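Local atomic coordinates of sarcoplasmic calcium-binding protein (Branchiostoma lanceolatum, PDB entry 2SAS), a protein that binds calcium ions through EF-hand loops and seems more abundant in fast-contracting muscles, a distribution that does not establish its role. Residues A[8-13]-A[77-82]; A[84-89]-A[98-103]. All blocks are in the same frame, centred on the assembly; numbering follows the deposited sequence.

Contact 1 of 2, residues A[8-13]-A[77-82]. With CA (calcium ion), chain C.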
loop_
_atom_site.group_PDB
_atom_site.type_symbol
_atom_site.label_atom_id
_atom_site.label_comp_id
_atom_site.label_asym_id
_atom_site.label_seq_id
_atom_site.Cartn_x
_atom_site.Cartn_y
_atom_site.Cartn_z
ATOM N N GLN A 8 -10.068 6.768 3.710
ATOM C CA GLN A 8 -8.839 6.197 3.113
ATOM C C GLN A 8 -8.019 5.472 4.193
ATOM O O GLN A 8 -7.548 4.332 3.967
ATOM C CB GLN A 8 -8.041 7.298 2.480
ATOM C CG GLN A 8 -6.925 7.016 1.535
ATOM C CD GLN A 8 -6.147 8.288 1.169
ATOM O OE1 GLN A 8 -6.687 9.344 0.810
ATOM N NE2 GLN A 8 -4.830 8.100 1.287
ATOM N N LYS A 9 -7.851 6.114 5.322
ATOM C CA LYS A 9 -7.079 5.643 6.475
ATOM C C LYS A 9 -7.866 4.557 7.162
ATOM O O LYS A 9 -7.242 3.642 7.715
ATOM C CB LYS A 9 -6.679 6.733 7.481
ATOM C CG LYS A 9 -6.121 7.989 6.781
ATOM C CD LYS A 9 -5.767 9.071 7.768
ATOM C CE LYS A 9 -6.933 9.398 8.710
ATOM N NZ LYS A 9 -6.732 10.595 9.527
ATOM N N ILE A 10 -9.188 4.683 7.178
ATOM C CA ILE A 10 -10.011 3.601 7.759
ATOM C C ILE A 10 -9.834 2.334 6.901
ATOM O O ILE A 10 -9.633 1.212 7.381
ATOM C CB ILE A 10 -11.473 4.014 8.048
ATOM C CG1 ILE A 10 -11.483 5.053 9.233
ATOM C CG2 ILE A 10 -12.243 2.761 8.520
ATOM C CD1 ILE A 10 -12.681 6.032 9.265
ATOM N N LYS A 11 -9.856 2.490 5.600
ATOM C CA LYS A 11 -9.648 1.341 4.702
ATOM C C LYS A 11 -8.287 0.737 5.081
ATOM O O LYS A 11 -8.154 -0.474 5.305
ATOM C CB LYS A 11 -9.781 1.708 3.254
ATOM C CG LYS A 11 -9.846 0.531 2.254
ATOM C CD LYS A 11 -10.819 -0.562 2.732
ATOM C CE LYS A 11 -11.162 -1.460 1.564
ATOM N NZ LYS A 11 -10.015 -2.375 1.251
ATOM N N PHE A 12 -7.279 1.615 5.196
ATOM C CA PHE A 12 -5.930 1.240 5.573
ATOM C C PHE A 12 -5.906 0.311 6.758
ATOM O O PHE A 12 -5.258 -0.752 6.651
ATOM C CB PHE A 12 -4.990 2.413 5.771
ATOM C CG PHE A 12 -3.562 2.069 6.072
ATOM C CD1 PHE A 12 -3.129 1.870 7.371
ATOM C CD2 PHE A 12 -2.651 1.958 5.007
ATOM C CE1 PHE A 12 -1.779 1.591 7.638
ATOM C CE2 PHE A 12 -1.300 1.689 5.269
ATOM C CZ PHE A 12 -0.870 1.509 6.579
ATOM N N THR A 13 -6.507 0.644 7.859
ATOM C CA THR A 13 -6.531 -0.267 9.043
ATOM C C THR A 13 -7.318 -1.528 8.793
ATOM O O THR A 13 -7.035 -2.629 9.377
ATOM C CB THR A 13 -7.065 0.550 10.281
ATOM O OG1 THR A 13 -8.482 0.789 10.043
ATOM C CG2 THR A 13 -6.345 1.895 10.447
ATOM N N VAL A 77 -17.474 -9.307 9.797
ATOM C CA VAL A 77 -17.597 -7.837 9.876
ATOM C C VAL A 77 -17.243 -7.402 8.438
ATOM O O VAL A 77 -16.139 -7.735 7.953
ATOM C CB VAL A 77 -16.770 -7.173 10.954
ATOM C CG1 VAL A 77 -16.726 -5.644 10.820
ATOM C CG2 VAL A 77 -17.180 -7.524 12.384
ATOM N N SER A 78 -18.163 -6.735 7.744
ATOM C CA SER A 78 -17.748 -6.333 6.365
ATOM C C SER A 78 -17.148 -4.943 6.473
ATOM O O SER A 78 -17.204 -4.320 7.554
ATOM C CB SER A 78 -19.006 -6.337 5.473
ATOM O OG SER A 78 -20.033 -5.703 6.218
ATOM N N TRP A 79 -16.632 -4.482 5.378
ATOM C CA TRP A 79 -16.062 -3.136 5.212
ATOM C C TRP A 79 -17.104 -2.083 5.602
ATOM O O TRP A 79 -16.820 -1.191 6.404
ATOM C CB TRP A 79 -15.641 -2.893 3.764
ATOM C CG TRP A 79 -15.433 -1.427 3.495
ATOM C CD1 TRP A 79 -16.023 -0.699 2.509
ATOM C CD2 TRP A 79 -14.559 -0.537 4.200
ATOM N NE1 TRP A 79 -15.545 0.592 2.536
ATOM C CE2 TRP A 79 -14.648 0.713 3.556
ATOM C CE3 TRP A 79 -13.664 -0.708 5.258
ATOM C CZ2 TRP A 79 -13.888 1.826 3.931
ATOM C CZ3 TRP A 79 -12.901 0.403 5.643
ATOM C CH2 TRP A 79 -13.027 1.634 5.013
ATOM N N GLU A 80 -18.272 -2.201 4.992
ATOM C CA GLU A 80 -19.422 -1.327 5.279
ATOM C C GLU A 80 -19.765 -1.323 6.753
ATOM O O GLU A 80 -19.942 -0.227 7.346
ATOM C CB GLU A 80 -20.672 -1.746 4.484
ATOM C CG GLU A 80 -20.384 -1.909 2.964
ATOM C CD GLU A 80 -19.728 -3.232 2.625
ATOM O OE1 GLU A 80 -19.794 -4.203 3.372
ATOM O OE2 GLU A 80 -19.121 -3.252 1.541
ATOM N N GLU A 81 -19.851 -2.457 7.435
ATOM C CA GLU A 81 -20.150 -2.411 8.877
ATOM C C GLU A 81 -18.983 -1.810 9.659
ATOM O O GLU A 81 -19.213 -1.078 10.647
ATOM C CB GLU A 81 -20.555 -3.720 9.507
ATOM C CG GLU A 81 -21.447 -4.599 8.593
ATOM C CD GLU A 81 -21.668 -5.966 9.146
ATOM O OE1 GLU A 81 -20.907 -6.903 8.946
ATOM O OE2 GLU A 81 -22.674 -6.006 9.859
ATOM N N TYR A 82 -17.771 -2.092 9.228
ATOM C CA TYR A 82 -16.553 -1.552 9.827
ATOM C C TYR A 82 -16.522 -0.030 9.608
ATOM O O TYR A 82 -16.075 0.705 10.541
ATOM C CB TYR A 82 -15.277 -2.247 9.305
ATOM C CG TYR A 82 -13.959 -1.871 9.923
ATOM C CD1 TYR A 82 -13.521 -2.320 11.182
ATOM C CD2 TYR A 82 -13.141 -0.944 9.281
ATOM C CE1 TYR A 82 -12.309 -1.884 11.746
ATOM C CE2 TYR A 82 -11.932 -0.538 9.784
ATOM C CZ TYR A 82 -11.499 -1.012 11.036
ATOM O OH TYR A 82 -10.267 -0.582 11.517
HETATM CA CA CA C . -21.937 -8.948 9.363
HETATM O O HOH W 1 -21.899 -9.040 7.078
#
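With CG anti to the backbone N in both Trp79 (chi1 164°) and Tyr82 (chi1 -175°), two rings one helical turn apart reach from helix 79-91 to helix 4-18. This is packing between EF-hands: the first helix of EF-hand 1 meets the helix that leaves the calcium loop of EF-hand 2. Lys11 lies over one face of the Trp79 indole, its CD 3.7 Å from the centroid of the six-membered ring in a CH-pi contact. A lysine suits the place because its methylenes cover the ring while NZ turns to a salt bridge with Asp15. Ile10 inserts its branch methyl by both rings, CG2 lying 3.8 Å from Trp79 CH2 and 3.5 Å from Tyr82 CE2. Were Trp79 an alanine, Lys11 CD and Ile10 CG2 would probably face a gap, and Ala139 O of the second subunit would lose the indole N-H donor. At the N-terminal end of helix 79-91, Ser78 is the N-cap and forms a capping box with Glu81: Ser78 N donates to the anti lone pair of Glu81 OE1, while Glu81 N gives a weak bond back to Ser78 OG. Glu81 OE1 also binds the calcium ion at 2.3 Å. Across the contact, Tyr82 OH donates to Thr13 OG1 at 2.7 Å, near the plane of the phenol ring, and Thr13 OG1 in turn donates to Ile10 O at 2.9 Å.

Contact 2 of 2, residues A[84-89]-A[98-103]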
loop_
_atom_site.group_PDB
_atom_site.type_symbol
_atom_site.label_atom_id
_atom_site.label_comp_id
_atom_site.label_asym_id
_atom_site.label_seq_id
_atom_site.Cartn_x
_atom_site.Cartn_y
_atom_site.Cartn_z
ATOM N N ALA A 84 -19.217 1.957 9.152
ATOM C CA ALA A 84 -20.306 2.345 10.059
ATOM C C ALA A 84 -19.839 2.435 11.472
ATOM O O ALA A 84 -20.188 3.407 12.161
ATOM C CB ALA A 84 -21.464 1.347 9.947
ATOM N N MET A 85 -19.103 1.456 11.973
ATOM C CA MET A 85 -18.570 1.461 13.343
ATOM C C MET A 85 -17.689 2.704 13.534
ATOM O O MET A 85 -17.804 3.422 14.540
ATOM C CB MET A 85 -17.776 0.214 13.683
ATOM C CG MET A 85 -17.088 0.351 15.025
ATOM S SD MET A 85 -16.328 -1.275 15.440
ATOM C CE MET A 85 -15.128 -1.284 14.096
ATOM N N TRP A 86 -16.852 2.971 12.570
ATOM C CA TRP A 86 -15.956 4.158 12.676
ATOM C C TRP A 86 -16.679 5.477 12.597
ATOM O O TRP A 86 -16.315 6.407 13.364
ATOM C CB TRP A 86 -14.787 3.989 11.717
ATOM C CG TRP A 86 -13.764 3.194 12.485
ATOM C CD1 TRP A 86 -13.371 1.933 12.247
ATOM C CD2 TRP A 86 -13.043 3.648 13.638
ATOM N NE1 TRP A 86 -12.434 1.553 13.156
ATOM C CE2 TRP A 86 -12.213 2.549 14.037
ATOM C CE3 TRP A 86 -13.018 4.822 14.386
ATOM C CZ2 TRP A 86 -11.354 2.627 15.129
ATOM C CZ3 TRP A 86 -12.174 4.884 15.486
ATOM C CH2 TRP A 86 -11.353 3.819 15.842
ATOM N N GLU A 87 -17.684 5.563 11.752
ATOM C CA GLU A 87 -18.480 6.812 11.648
ATOM C C GLU A 87 -19.138 7.116 12.969
ATOM O O GLU A 87 -19.221 8.285 13.356
ATOM C CB GLU A 87 -19.524 6.831 10.563
ATOM C CG GLU A 87 -19.106 6.512 9.125
ATOM C CD GLU A 87 -19.753 7.511 8.175
ATOM O OE1 GLU A 87 -20.707 8.137 8.632
ATOM O OE2 GLU A 87 -19.227 7.614 7.043
ATOM N N LYS A 88 -19.560 6.069 13.639
ATOM C CA LYS A 88 -20.225 6.211 14.977
ATOM C C LYS A 88 -19.200 6.715 15.970
ATOM O O LYS A 88 -19.381 7.795 16.523
ATOM C CB LYS A 88 -20.948 4.943 15.304
ATOM C CG LYS A 88 -21.430 4.498 16.629
ATOM C CD LYS A 88 -21.346 2.979 16.848
ATOM C CE LYS A 88 -20.010 2.301 16.879
ATOM N NZ LYS A 88 -19.352 2.231 18.231
ATOM N N THR A 89 -18.064 6.083 16.229
ATOM C CA THR A 89 -17.080 6.594 17.186
ATOM C C THR A 89 -16.386 7.887 16.833
ATOM O O THR A 89 -15.972 8.611 17.751
ATOM C CB THR A 89 -15.985 5.481 17.483
ATOM O OG1 THR A 89 -15.411 5.269 16.191
ATOM C CG2 THR A 89 -16.581 4.211 18.039
ATOM N N ASP A 98 -10.967 6.797 24.598
ATOM C CA ASP A 98 -12.387 6.734 24.188
ATOM C C ASP A 98 -12.721 5.663 23.124
ATOM O O ASP A 98 -13.909 5.418 22.847
ATOM C CB ASP A 98 -12.883 8.062 23.548
ATOM C CG ASP A 98 -13.670 8.959 24.455
ATOM O OD1 ASP A 98 -14.395 8.449 25.321
ATOM O OD2 ASP A 98 -13.551 10.198 24.314
ATOM N N LEU A 99 -11.724 5.179 22.427
ATOM C CA LEU A 99 -11.801 4.190 21.358
ATOM C C LEU A 99 -12.481 2.947 21.911
ATOM O O LEU A 99 -12.351 2.689 23.138
ATOM C CB LEU A 99 -10.361 3.914 20.880
ATOM C CG LEU A 99 -10.063 4.388 19.462
ATOM C CD1 LEU A 99 -10.823 5.678 19.158
ATOM C CD2 LEU A 99 -8.542 4.616 19.342
ATOM N N PRO A 100 -13.101 2.203 21.017
ATOM C CA PRO A 100 -13.771 0.986 21.483
ATOM C C PRO A 100 -12.678 0.075 21.992
ATOM O O PRO A 100 -11.553 0.043 21.464
ATOM C CB PRO A 100 -14.568 0.505 20.298
ATOM C CG PRO A 100 -13.973 1.182 19.085
ATOM C CD PRO A 100 -13.246 2.403 19.588
ATOM N N ALA A 101 -13.036 -0.688 23.006
ATOM C CA ALA A 101 -12.167 -1.628 23.652
ATOM C C ALA A 101 -11.387 -2.551 22.747
ATOM O O ALA A 101 -10.257 -2.844 23.219
ATOM C CB ALA A 101 -12.951 -2.468 24.669
ATOM N N TRP A 102 -11.890 -2.998 21.620
ATOM C CA TRP A 102 -11.140 -3.941 20.763
ATOM C C TRP A 102 -9.817 -3.276 20.360
ATOM O O TRP A 102 -8.832 -3.971 20.114
ATOM C CB TRP A 102 -11.937 -4.419 19.542
ATOM C CG TRP A 102 -12.208 -3.381 18.518
ATOM C CD1 TRP A 102 -13.273 -2.539 18.470
ATOM C CD2 TRP A 102 -11.380 -3.009 17.393
ATOM N NE1 TRP A 102 -13.186 -1.675 17.413
ATOM C CE2 TRP A 102 -12.038 -1.946 16.725
ATOM C CE3 TRP A 102 -10.178 -3.493 16.885
ATOM C CZ2 TRP A 102 -11.524 -1.366 15.588
ATOM C CZ3 TRP A 102 -9.646 -2.896 15.766
ATOM C CH2 TRP A 102 -10.304 -1.852 15.121
ATOM N N CYS A 103 -9.887 -1.943 20.278
ATOM C CA CYS A 103 -8.741 -1.097 19.897
ATOM C C CYS A 103 -7.601 -1.167 20.919
ATOM O O CYS A 103 -6.432 -1.123 20.545
ATOM C CB CYS A 103 -9.184 0.363 19.756
ATOM S SG CYS A 103 -9.604 0.761 18.063
#
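At the edge of the Trp86 indole, near its plane, sit Leu99 CD1 and Cys103 SG, while Trp102 CZ2 and Pro100 CD approach the ring obliquely. The Trp102 indole receives Trp86 NE1 at its own edge, 3.9 Å from CZ2, and carries Cys103 SG over one face, offset toward the rim. The cysteine sulfur therefore serves both tryptophans: it lies above the ring of its sequence neighbour and 3.9 Å from Trp86 CZ2, an edge-on sulfur-aromatic contact. Such a small, polarisable side chain suits a place between two large rings. Met85 comes to Trp102 obliquely, its SD 3.7 Å from NE1 in a Met-aromatic contact. Its chain runs extended as far as SD and then bends at chi3 (65°), which carries CE to within 3.9 Å of Trp102 CZ2. The arrangement closes the second helix of EF-hand 2 against the linker to helix 103-114, the start of the C-terminal half of the molecule. Helix 158-170 adds Leu169 against Trp86 and Tyr165 against Trp102, while Leu65 of helix 48-69 touches Met85. Farther along, Leu99 brings CD1 to 3.8 Å from Trp86 CH2, the two side chains crossing at about a right angle; leucine gives an apolar methyl to the apolar edge of the indole. Pro100, a residue suited to a non-helical linker, sets its CD 4.1 Å from Thr89 CG2. That methyl can serve apolar packing because the threonine's OG1 turns back along its own helix and donates to Trp86 O at 3.2 Å, tilted 33° from the carbonyl plane.

Contact 1 and contact 2 follow one another along helix 79-91 and have centres 11 Å apart. Trp79 and Tyr82, at the start of that helix, face helix 4-18; Met85, Trp86 and Thr89 face the linker. The two meet directly, Tyr82 OH packing 3.8 Å from Trp102 CH2 and Ile10 CD1 lying 3.8 Å from Trp86 CB, while the Tyr82 and Trp86 rings join edge-to-face. The calcium ion belongs to contact 1, where Glu81 shares the site with Asp70, Asn72, Asp74, the carbonyl of Val76 and a water molecule. Contact 2 is more remote from it, the side chain of Met85 being about 11 Å from a bound calcium ion.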